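Local coordinates for conserved hypothetical protein (Staphylococcus aureus subsp. aureus, PDB 2AP3) that is of unknown function but belongs to a putative cell-wall binding lipoprotein family and folds as a long helical bundle, at residues K73-R78 with S142-F147; K80-E85 with A135-V140; D87-S92 with E124-H129; V115-D120 with L185-K190. One frame throughout, in Å; residues are numbered along the deposited sequence.

Contact 1: residues K73-R78 with S142-F147; sequences KNADDR and SEKTLF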
# COMPACT_ATOMS: atom_id res chain seq x y z
N LYS A 73 11.15 4.38 -19.07
CA LYS A 73 11.98 3.64 -18.11
C LYS A 73 11.54 3.95 -16.68
O LYS A 73 11.45 3.05 -15.83
CB LYS A 73 13.45 4.01 -18.25
CG LYS A 73 14.40 3.19 -17.35
CD LYS A 73 15.86 3.45 -17.65
CE LYS A 73 16.77 2.71 -16.67
NZ LYS A 73 16.68 3.24 -15.29
N ASN A 74 11.26 5.23 -16.44
CA ASN A 74 10.87 5.68 -15.11
C ASN A 74 9.53 5.05 -14.64
O ASN A 74 9.37 4.69 -13.45
CB ASN A 74 10.84 7.21 -15.09
CG ASN A 74 10.35 7.77 -13.77
OD1 ASN A 74 9.15 7.89 -13.52
ND2 ASN A 74 11.30 8.13 -12.91
N ALA A 75 8.59 4.91 -15.57
CA ALA A 75 7.33 4.22 -15.24
C ALA A 75 7.62 2.75 -14.90
O ALA A 75 7.13 2.24 -13.88
CB ALA A 75 6.34 4.37 -16.37
N ASP A 76 8.44 2.09 -15.72
CA ASP A 76 8.88 0.71 -15.39
C ASP A 76 9.55 0.64 -14.02
O ASP A 76 9.31 -0.30 -13.24
CB ASP A 76 9.83 0.13 -16.46
CG ASP A 76 9.13 -0.13 -17.76
OD1 ASP A 76 7.91 -0.37 -17.78
OD2 ASP A 76 9.84 -0.10 -18.80
N ASP A 77 10.37 1.64 -13.71
CA ASP A 77 11.14 1.63 -12.48
C ASP A 77 10.22 1.76 -11.28
O ASP A 77 10.41 1.12 -10.26
CB ASP A 77 12.14 2.80 -12.48
CG ASP A 77 13.31 2.58 -13.40
OD1 ASP A 77 13.51 1.45 -13.89
OD2 ASP A 77 14.03 3.59 -13.64
N ARG A 78 9.20 2.60 -11.42
CA ARG A 78 8.25 2.78 -10.32
C ARG A 78 7.44 1.52 -10.10
O ARG A 78 7.27 1.06 -8.97
CB ARG A 78 7.36 3.99 -10.58
CG ARG A 78 8.12 5.30 -10.39
CD ARG A 78 7.24 6.53 -10.68
NE ARG A 78 6.91 6.70 -12.09
CZ ARG A 78 5.70 6.96 -12.56
NH1 ARG A 78 4.66 7.09 -11.74
NH2 ARG A 78 5.52 7.11 -13.87
N SER A 142 -0.92 3.61 -17.20
CA SER A 142 -1.56 4.55 -18.15
C SER A 142 -0.63 5.73 -18.51
O SER A 142 -0.72 6.28 -19.62
CB SER A 142 -2.92 5.03 -17.64
OG SER A 142 -2.74 5.83 -16.50
N GLU A 143 0.30 6.05 -17.61
CA GLU A 143 1.37 7.02 -17.91
C GLU A 143 2.29 6.41 -18.97
O GLU A 143 2.59 7.05 -19.99
CB GLU A 143 2.14 7.41 -16.65
CG GLU A 143 1.30 8.32 -15.72
CD GLU A 143 1.85 8.54 -14.31
OE1 GLU A 143 2.71 7.79 -13.85
OE2 GLU A 143 1.35 9.49 -13.64
N LYS A 144 2.72 5.18 -18.71
CA LYS A 144 3.55 4.45 -19.66
C LYS A 144 2.92 4.42 -21.07
O LYS A 144 3.60 4.63 -22.07
CB LYS A 144 3.92 3.07 -19.14
CG LYS A 144 4.90 2.33 -20.10
CD LYS A 144 5.38 0.97 -19.58
CE LYS A 144 6.13 0.17 -20.67
NZ LYS A 144 6.56 -1.14 -20.10
N THR A 145 1.62 4.16 -21.14
CA THR A 145 0.90 4.14 -22.42
C THR A 145 1.02 5.50 -23.15
O THR A 145 1.27 5.54 -24.35
CB THR A 145 -0.55 3.76 -22.16
OG1 THR A 145 -0.58 2.41 -21.70
CG2 THR A 145 -1.40 3.89 -23.40
N LEU A 146 0.88 6.59 -22.41
CA LEU A 146 1.08 7.91 -23.03
C LEU A 146 2.52 8.05 -23.52
O LEU A 146 2.75 8.52 -24.63
CB LEU A 146 0.71 9.03 -22.07
CG LEU A 146 1.09 10.46 -22.48
CD1 LEU A 146 0.50 10.82 -23.86
CD2 LEU A 146 0.69 11.48 -21.43
N PHE A 147 3.49 7.64 -22.70
CA PHE A 147 4.89 7.84 -23.12
C PHE A 147 5.26 7.01 -24.34
O PHE A 147 6.01 7.50 -25.21
CB PHE A 147 5.86 7.62 -21.95
CG PHE A 147 5.54 8.44 -20.73
CD1 PHE A 147 5.07 9.75 -20.84
CD2 PHE A 147 5.67 7.89 -19.46
CE1 PHE A 147 4.74 10.52 -19.70
CE2 PHE A 147 5.33 8.64 -18.31
CZ PHE A 147 4.88 9.97 -18.44
O HOH W 1 9.45 -0.75 -21.41

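Contact 2: residues K80-E85 with A135-V140; sequences KEFEKE and AYKKAV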
# COMPACT_ATOMS: atom_id res chain seq x y z
N LYS A 80 8.40 -1.51 -10.84
CA LYS A 80 9.30 -2.55 -10.33
C LYS A 80 9.50 -2.34 -8.82
O LYS A 80 9.40 -3.29 -8.01
CB LYS A 80 10.62 -2.50 -11.08
CG LYS A 80 11.65 -3.56 -10.65
CD LYS A 80 11.08 -4.98 -10.79
CE LYS A 80 10.79 -5.32 -12.25
NZ LYS A 80 10.18 -6.68 -12.46
N GLU A 81 9.78 -1.10 -8.42
CA GLU A 81 9.93 -0.82 -7.00
C GLU A 81 8.64 -1.16 -6.24
O GLU A 81 8.69 -1.75 -5.15
CB GLU A 81 10.36 0.65 -6.80
CG GLU A 81 10.77 1.02 -5.38
CD GLU A 81 11.91 0.18 -4.80
OE1 GLU A 81 12.81 -0.31 -5.54
OE2 GLU A 81 11.91 0.05 -3.57
N PHE A 82 7.48 -0.85 -6.81
CA PHE A 82 6.22 -1.15 -6.13
C PHE A 82 6.00 -2.64 -5.89
O PHE A 82 5.33 -3.01 -4.93
CB PHE A 82 5.05 -0.51 -6.87
CG PHE A 82 3.74 -0.62 -6.16
CD1 PHE A 82 3.52 0.08 -4.98
CD2 PHE A 82 2.74 -1.42 -6.66
CE1 PHE A 82 2.28 -0.01 -4.34
CE2 PHE A 82 1.50 -1.53 -6.01
CZ PHE A 82 1.29 -0.82 -4.84
N GLU A 83 6.58 -3.49 -6.73
CA GLU A 83 6.49 -4.95 -6.52
C GLU A 83 6.92 -5.32 -5.11
O GLU A 83 6.36 -6.26 -4.52
CB GLU A 83 7.39 -5.71 -7.49
CG GLU A 83 6.93 -5.64 -8.94
CD GLU A 83 7.76 -6.53 -9.88
OE1 GLU A 83 8.27 -7.59 -9.42
OE2 GLU A 83 7.91 -6.18 -11.06
N LYS A 84 7.95 -4.65 -4.59
CA LYS A 84 8.45 -4.94 -3.24
C LYS A 84 7.36 -4.70 -2.19
O LYS A 84 7.26 -5.46 -1.22
CB LYS A 84 9.71 -4.13 -2.93
CG LYS A 84 10.92 -4.48 -3.80
CD LYS A 84 12.00 -3.43 -3.59
CE LYS A 84 13.15 -3.59 -4.55
NZ LYS A 84 14.22 -2.55 -4.34
N GLU A 85 6.55 -3.66 -2.38
CA GLU A 85 5.41 -3.39 -1.46
C GLU A 85 4.37 -4.50 -1.58
O GLU A 85 3.88 -5.03 -0.59
CB GLU A 85 4.79 -2.01 -1.71
CG GLU A 85 3.50 -1.78 -0.88
CD GLU A 85 2.99 -0.34 -0.92
OE1 GLU A 85 3.79 0.58 -1.25
OE2 GLU A 85 1.77 -0.14 -0.65
N ALA A 135 -5.09 -0.20 -8.38
CA ALA A 135 -5.34 1.18 -8.82
C ALA A 135 -4.01 1.91 -9.11
O ALA A 135 -3.91 2.68 -10.07
CB ALA A 135 -6.15 1.93 -7.78
N TYR A 136 -3.01 1.67 -8.27
CA TYR A 136 -1.72 2.31 -8.48
C TYR A 136 -1.08 1.82 -9.78
O TYR A 136 -0.66 2.62 -10.61
CB TYR A 136 -0.78 2.05 -7.28
CG TYR A 136 0.59 2.65 -7.51
CD1 TYR A 136 0.76 4.03 -7.51
CD2 TYR A 136 1.69 1.83 -7.79
CE1 TYR A 136 2.01 4.60 -7.76
CE2 TYR A 136 2.97 2.40 -8.05
CZ TYR A 136 3.11 3.78 -8.01
OH TYR A 136 4.36 4.34 -8.27
N LYS A 137 -1.03 0.49 -9.96
CA LYS A 137 -0.47 -0.06 -11.20
C LYS A 137 -1.21 0.42 -12.47
O LYS A 137 -0.57 0.74 -13.48
CB LYS A 137 -0.43 -1.58 -11.14
CG LYS A 137 0.56 -2.07 -10.11
CD LYS A 137 0.74 -3.61 -10.19
CE LYS A 137 -0.40 -4.33 -9.57
NZ LYS A 137 -0.03 -5.79 -9.53
N LYS A 138 -2.53 0.51 -12.38
CA LYS A 138 -3.30 0.98 -13.53
C LYS A 138 -2.88 2.40 -13.87
O LYS A 138 -2.67 2.74 -15.04
CB LYS A 138 -4.80 0.90 -13.22
CG LYS A 138 -5.66 1.20 -14.40
CD LYS A 138 -7.11 1.27 -13.98
CE LYS A 138 -7.98 1.68 -15.12
NZ LYS A 138 -8.13 0.58 -16.08
N ALA A 139 -2.74 3.23 -12.84
CA ALA A 139 -2.38 4.64 -13.06
C ALA A 139 -0.99 4.74 -13.72
O ALA A 139 -0.82 5.42 -14.75
CB ALA A 139 -2.43 5.40 -11.76
N VAL A 140 0.02 4.08 -13.15
CA VAL A 140 1.40 4.17 -13.67
C VAL A 140 1.49 3.56 -15.06
O VAL A 140 2.12 4.13 -15.96
CB VAL A 140 2.43 3.54 -12.71
CG1 VAL A 140 3.82 3.64 -13.29
CG2 VAL A 140 2.36 4.22 -11.37

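Contact 3: residues D87-S92 with E124-H129; sequences DAIKKS and EKYKLH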
# COMPACT_ATOMS: atom_id res chain seq x y z
N ASP A 87 4.85 -7.55 -2.58
CA ASP A 87 5.45 -8.77 -2.02
C ASP A 87 5.42 -8.73 -0.50
O ASP A 87 5.20 -9.75 0.15
CB ASP A 87 6.88 -8.99 -2.54
CG ASP A 87 6.95 -9.33 -4.04
OD1 ASP A 87 5.92 -9.67 -4.67
OD2 ASP A 87 8.07 -9.29 -4.60
N ALA A 88 5.61 -7.55 0.08
CA ALA A 88 5.67 -7.41 1.53
C ALA A 88 4.30 -7.67 2.12
O ALA A 88 4.16 -8.37 3.13
CB ALA A 88 6.15 -6.04 1.91
N ILE A 89 3.27 -7.12 1.48
CA ILE A 89 1.90 -7.29 1.97
C ILE A 89 1.49 -8.74 1.82
O ILE A 89 0.78 -9.28 2.67
CB ILE A 89 0.92 -6.31 1.29
CG1 ILE A 89 1.22 -4.88 1.76
CG2 ILE A 89 -0.54 -6.72 1.54
CD1 ILE A 89 0.95 -4.67 3.29
N LYS A 90 1.96 -9.39 0.75
CA LYS A 90 1.73 -10.83 0.59
C LYS A 90 2.34 -11.59 1.77
O LYS A 90 1.68 -12.47 2.35
CB LYS A 90 2.25 -11.35 -0.75
CG LYS A 90 2.01 -12.84 -0.98
CD LYS A 90 2.15 -13.20 -2.46
CE LYS A 90 2.47 -14.68 -2.67
NZ LYS A 90 1.33 -15.60 -2.35
N LYS A 91 3.56 -11.22 2.15
CA LYS A 91 4.28 -11.88 3.25
C LYS A 91 3.55 -11.65 4.57
O LYS A 91 3.35 -12.58 5.36
CB LYS A 91 5.72 -11.36 3.32
CG LYS A 91 6.56 -11.87 4.50
CD LYS A 91 7.94 -11.21 4.48
CE LYS A 91 8.63 -11.20 5.83
NZ LYS A 91 9.14 -12.54 6.21
N SER A 92 3.13 -10.40 4.78
CA SER A 92 2.41 -9.99 5.98
C SER A 92 1.10 -10.79 6.14
O SER A 92 0.80 -11.30 7.23
CB SER A 92 2.15 -8.48 5.90
OG SER A 92 1.35 -8.02 6.97
N GLU A 124 -9.75 -6.88 6.26
CA GLU A 124 -10.18 -5.80 5.37
C GLU A 124 -8.96 -4.99 4.88
O GLU A 124 -8.94 -4.52 3.72
CB GLU A 124 -11.20 -4.88 6.06
CG GLU A 124 -11.93 -3.95 5.10
CD GLU A 124 -12.30 -4.63 3.78
OE1 GLU A 124 -13.14 -5.55 3.79
OE2 GLU A 124 -11.73 -4.25 2.73
N LYS A 125 -7.95 -4.85 5.75
CA LYS A 125 -6.71 -4.14 5.39
C LYS A 125 -6.07 -4.80 4.17
O LYS A 125 -5.74 -4.13 3.18
CB LYS A 125 -5.70 -4.13 6.55
CG LYS A 125 -4.30 -3.57 6.17
CD LYS A 125 -3.24 -3.84 7.26
CE LYS A 125 -1.80 -3.57 6.75
NZ LYS A 125 -0.76 -3.71 7.83
N TYR A 126 -5.88 -6.11 4.24
CA TYR A 126 -5.25 -6.84 3.15
C TYR A 126 -6.05 -6.78 1.86
O TYR A 126 -5.48 -6.66 0.78
CB TYR A 126 -4.93 -8.27 3.56
CG TYR A 126 -3.97 -8.32 4.73
CD1 TYR A 126 -2.74 -7.66 4.69
CD2 TYR A 126 -4.28 -9.06 5.88
CE1 TYR A 126 -1.85 -7.70 5.77
CE2 TYR A 126 -3.39 -9.12 6.96
CZ TYR A 126 -2.19 -8.44 6.89
OH TYR A 126 -1.31 -8.49 7.95
N LYS A 127 -7.38 -6.83 1.97
CA LYS A 127 -8.22 -6.71 0.78
C LYS A 127 -8.12 -5.31 0.17
O LYS A 127 -8.00 -5.16 -1.06
CB LYS A 127 -9.67 -7.06 1.12
CG LYS A 127 -10.58 -7.09 -0.10
CD LYS A 127 -12.03 -7.38 0.24
CE LYS A 127 -12.91 -7.08 -0.96
NZ LYS A 127 -14.35 -7.30 -0.66
N LEU A 128 -8.16 -4.29 1.00
CA LEU A 128 -8.09 -2.93 0.49
C LEU A 128 -6.71 -2.64 -0.08
O LEU A 128 -6.59 -1.85 -1.02
CB LEU A 128 -8.50 -1.91 1.54
CG LEU A 128 -10.00 -1.66 1.71
CD1 LEU A 128 -10.22 -0.73 2.91
CD2 LEU A 128 -10.60 -1.05 0.44
N HIS A 129 -5.67 -3.28 0.45
CA HIS A 129 -4.37 -3.08 -0.18
C HIS A 129 -4.33 -3.61 -1.61
O HIS A 129 -3.74 -2.99 -2.50
CB HIS A 129 -3.21 -3.68 0.61
CG HIS A 129 -1.89 -3.23 0.06
ND1 HIS A 129 -1.24 -3.91 -0.95
CD2 HIS A 129 -1.17 -2.11 0.30
CE1 HIS A 129 -0.15 -3.24 -1.29
NE2 HIS A 129 -0.06 -2.17 -0.53

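Contact 4: residues V115-D120 with L185-K190; sequences VKQLDD and LNKVQK. Unlike the reference sequence in segment 185-190: Gln-189 (reference Gly).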
# COMPACT_ATOMS: atom_id res chain seq x y z
N VAL A 115 -11.56 -9.32 19.70
CA VAL A 115 -10.41 -9.90 18.98
C VAL A 115 -10.80 -10.31 17.56
O VAL A 115 -10.07 -10.00 16.61
CB VAL A 115 -9.77 -11.06 19.78
CG1 VAL A 115 -8.77 -11.86 18.91
CG2 VAL A 115 -9.10 -10.53 21.03
N LYS A 116 -11.93 -10.99 17.43
CA LYS A 116 -12.44 -11.40 16.13
C LYS A 116 -12.66 -10.17 15.25
O LYS A 116 -12.42 -10.21 14.05
CB LYS A 116 -13.72 -12.22 16.27
CG LYS A 116 -13.47 -13.60 16.87
CD LYS A 116 -14.68 -14.52 16.80
CE LYS A 116 -14.32 -15.91 17.31
NZ LYS A 116 -15.51 -16.82 17.47
N GLN A 117 -13.07 -9.06 15.87
CA GLN A 117 -13.31 -7.81 15.16
C GLN A 117 -12.00 -7.18 14.67
O GLN A 117 -11.93 -6.70 13.54
CB GLN A 117 -14.13 -6.83 16.02
CG GLN A 117 -14.27 -5.40 15.47
CD GLN A 117 -15.00 -5.33 14.15
OE1 GLN A 117 -15.70 -6.26 13.74
NE2 GLN A 117 -14.87 -4.19 13.46
N LEU A 118 -10.97 -7.21 15.51
CA LEU A 118 -9.64 -6.76 15.08
C LEU A 118 -9.14 -7.59 13.90
O LEU A 118 -8.62 -7.03 12.92
CB LEU A 118 -8.64 -6.78 16.24
CG LEU A 118 -7.17 -6.44 15.92
CD1 LEU A 118 -7.01 -5.05 15.24
CD2 LEU A 118 -6.37 -6.51 17.19
N ASP A 119 -9.31 -8.92 13.99
CA ASP A 119 -8.96 -9.83 12.89
C ASP A 119 -9.71 -9.53 11.60
O ASP A 119 -9.16 -9.66 10.51
CB ASP A 119 -9.26 -11.29 13.26
CG ASP A 119 -8.12 -11.95 13.97
OD1 ASP A 119 -6.98 -11.42 13.95
OD2 ASP A 119 -8.37 -13.03 14.57
N ASP A 120 -10.97 -9.16 11.73
CA ASP A 120 -11.77 -8.85 10.56
C ASP A 120 -11.32 -7.56 9.89
O ASP A 120 -11.38 -7.45 8.68
CB ASP A 120 -13.25 -8.77 10.92
CG ASP A 120 -13.82 -10.13 11.29
OD1 ASP A 120 -13.27 -11.17 10.87
OD2 ASP A 120 -14.85 -10.15 12.00
N LEU A 185 -6.33 1.62 7.91
CA LEU A 185 -5.14 1.57 8.75
C LEU A 185 -5.46 2.23 10.08
O LEU A 185 -5.00 1.78 11.14
CB LEU A 185 -3.94 2.22 8.07
CG LEU A 185 -3.40 1.56 6.79
CD1 LEU A 185 -2.20 2.34 6.23
CD2 LEU A 185 -3.06 0.09 7.05
N ASN A 186 -6.27 3.29 10.03
CA ASN A 186 -6.76 3.93 11.25
C ASN A 186 -7.71 3.06 12.06
O ASN A 186 -7.60 2.99 13.29
CB ASN A 186 -7.40 5.29 10.94
CG ASN A 186 -6.38 6.30 10.45
OD1 ASN A 186 -5.19 6.19 10.74
ND2 ASN A 186 -6.85 7.29 9.70
N LYS A 187 -8.63 2.38 11.38
CA LYS A 187 -9.57 1.49 12.05
C LYS A 187 -8.82 0.34 12.74
O LYS A 187 -9.25 -0.12 13.81
CB LYS A 187 -10.61 0.96 11.07
CG LYS A 187 -11.82 0.29 11.73
CD LYS A 187 -12.77 -0.27 10.68
CE LYS A 187 -14.02 -0.85 11.33
NZ LYS A 187 -15.08 -1.06 10.30
N VAL A 188 -7.72 -0.12 12.13
CA VAL A 188 -6.89 -1.15 12.76
C VAL A 188 -6.44 -0.70 14.16
O VAL A 188 -6.60 -1.44 15.13
CB VAL A 188 -5.69 -1.59 11.87
CG1 VAL A 188 -4.67 -2.42 12.67
CG2 VAL A 188 -6.20 -2.40 10.70
N GLN A 189 -5.92 0.52 14.25
CA GLN A 189 -5.54 1.04 15.56
C GLN A 189 -6.72 1.20 16.53
O GLN A 189 -6.56 0.92 17.72
CB GLN A 189 -4.71 2.32 15.47
CG GLN A 189 -4.29 2.89 16.83
CD GLN A 189 -3.61 1.87 17.74
OE1 GLN A 189 -4.18 1.45 18.75
NE2 GLN A 189 -2.38 1.47 17.40
N LYS A 190 -7.88 1.64 16.05
CA LYS A 190 -9.05 1.76 16.94
C LYS A 190 -9.43 0.42 17.59
O LYS A 190 -9.76 0.37 18.78
CB LYS A 190 -10.26 2.41 16.24
CG LYS A 190 -11.20 1.44 15.52
CD LYS A 190 -12.57 2.04 15.26
CE LYS A 190 -13.58 0.95 14.91
NZ LYS A 190 -14.96 1.48 14.72

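Contact 1: residues K73-R78 with S142-F147
Lys-144, Ala-75 and Arg-78 bury the most surface where helix 61-96 runs antiparallel to helix 109-150, the axes of the short segments 9.2 Å apart and their directions 163° from each other. The backbones come nearest where the small Ala-75 faces Lys-144, whose first methylene lies against the alanine methyl at 3.9 Å between the two CB atoms. Beyond CB the lysine chain is fully extended, with CG anti to the backbone N (chi1 -175°), which carries it past the alanine to Asp-76. There Lys-144 NZ gives a salt-bridge hydrogen bond of 2.8 Å to Asp-76 OD1, approaching on the syn lone pair. A water accepts from the same NZ and donates to Asp-76 OD2, so ammonium and carboxylate are joined both directly and through solvent.

On the other flank Arg-78 comes in roughly perpendicular to Glu-143. Both terminal nitrogens reach a single oxygen, Glu-143 OE1, with NH1 at 3.0 Å and NH2 at 2.9 Å. The shared oxygen lies in the guanidinium plane, although the carboxylate itself is turned 46° from it. Glu-143 OE2 is hydrogen-bonded to the Tyr-171 hydroxyl of helix 157-195, while Arg-78 NE donates to Asn-74 OD1 at 2.9 Å, a bond tilted out of the guanidinium plane that helps to hold the NE end.

Two salt bridges thus flank a close alanine-lysine packing point. The buried arginine and glutamate offset each other's charge, which probably keeps both ionised, whereas the Asp-76 pair is partly exposed and bridged by water.

Contact 2: residues K80-E85 with A135-V140
Phe-82 lays one face of its ring against Tyr-136, and the contact can be traced outward from its CB. That atom already touches the tyrosine, 3.8 Å from Tyr-136 CE2. A chi1 of -173° swings the ring away from its own backbone N and across toward helix 109-150, where Phe-82 CG meets Tyr-136 CD2 at 3.6 Å. Phe-82 CD1 follows at 3.8 Å from Tyr-136 CD2. Besides meeting the tyrosine, Phe-82 CD2 is 4.1 Å from Lys-137 CG, the aliphatic root of a chain whose ammonium goes on to a salt bridge with Glu-86. Farther out, Phe-82 CE1, CE2 and CZ remain within 4.0 Å of Tyr-136 CD2, because this one carbon stands over the middle of the phenyl face. The pair is edge-to-face, the tyrosine supplying the edge, with centroids 4.6 Å apart and planes inclined at 52°, well short of a perpendicular T. The two side chains run past one another in opposing senses.

Tyr-132 and Ala-133, one turn earlier on helix 109-150, also touch Phe-82. Ala-135 and Ala-139 pack on helix 157-195, and the aromatic pair itself joins helices 61-96 and 109-150, with Ile-42 of helix 33-50 against Tyr-136.

Contact 3: residues D87-S92 with E124-H129
Ile-89 sets its CG1 squarely over the imidazole of His-129, a CH-pi contact in which the carbon stands 3.6 Å from the centroid of that ring and only 6° off its normal. The isoleucine's first torsion (chi1 -69°) puts CG1 beside the backbone N and over the imidazole, and CG2 touches both rings, 3.8 Å from His-129 ND1 and 4.0 Å from Tyr-126 CD1. Ile-89 therefore wedges between two aromatic residues one turn apart on the facing helix. The histidine is fixed at its far nitrogen, NE2, by a hydrogen bond with Glu-85, and Tyr-181 of helix 157-195 meets its ring edge-to-face.

One turn further along, Ser-92 OG lies near the plane of the Tyr-126 ring, at its edge, 2.9 Å from the phenolic OH. The serine hydroxyl also hydrogen-bonds to Glu-32, which forms a salt bridge with Lys-125 as well, and a polar group thereby joins the apolar packing.

The segment axes pass 10.8 Å apart at 157°, consistent with two rings between them. Ile-89, Tyr-126 and His-129 form part of the interior of this antiparallel helical bundle, to which helix 10-30 adds Ile-28, touching both Ser-92 and Tyr-126, and helix 157-195 adds Tyr-181.

Contact 4: residues V115-D120 with L185-K190
Helices 109-150 and 157-195 draw nearest in these segments at Leu-118 and Val-188, whose CA atoms are 6.7 Å apart. The first two torsions of Leu-118 (chi1 176°, chi2 56°) together direct its CD1 methyl to the neighbouring helix. That methyl comes closest to the backbone, 3.6 Å from Val-188 O, and touches the valine side chain more loosely, with Leu-118 CD1 at 4.4 Å from Val-188 CG1. The leucine also packs on Glu-191, Lys-192 and Val-195 farther along helix 157-195, and on Tyr-21 and Leu-22 of helix 10-30. Val-188, for its part, rests against Val-121 and Leu-122, so each of the two also packs on other residues of the facing helix.

At the outer margin Gln-117 and Lys-187 meet nearly perpendicular to each other. The glutamine bends at chi2 (63°) and brings NE2 to 4.1 Å from Lys-187 CE, a touch on the methylene of the extended lysine. Its amide nitrogen is engaged instead by Glu-191, to whose OE1 it is hydrogen-bonded.

With 120 Å² buried in all, the contact is small and mainly apolar, probably van der Waals packing of a leucine methyl on the Val-188 carbonyl and side chain, and its polar rim is tied down by a bond to Glu-191 just beyond it.

In the fold
Contacts 1, 2 and 3 follow one another along the same antiparallel pair, helices 61-96 and 109-150, with centres 11 Å apart from contact 1 to contact 2 and 14 Å from contact 2 to contact 3. Val-140 packs on Ala-75 and Arg-78, and Tyr-136 OH on Arg-78, joining the first two, while the probable Glu-85 to His-129 hydrogen bond, 2.7 Å between OE2 and NE2, joins the next two. Contact 4 brings in helix 157-195; Lys-125 of contact 3 packs on Leu-185 of contact 4, whose centre is 14 Å from that of contact 3. Contacts 1 and 4 lie 36 Å apart between centres, on opposite sides of the chain's centre. The character changes from salt bridges to aromatic packing to aliphatic contact.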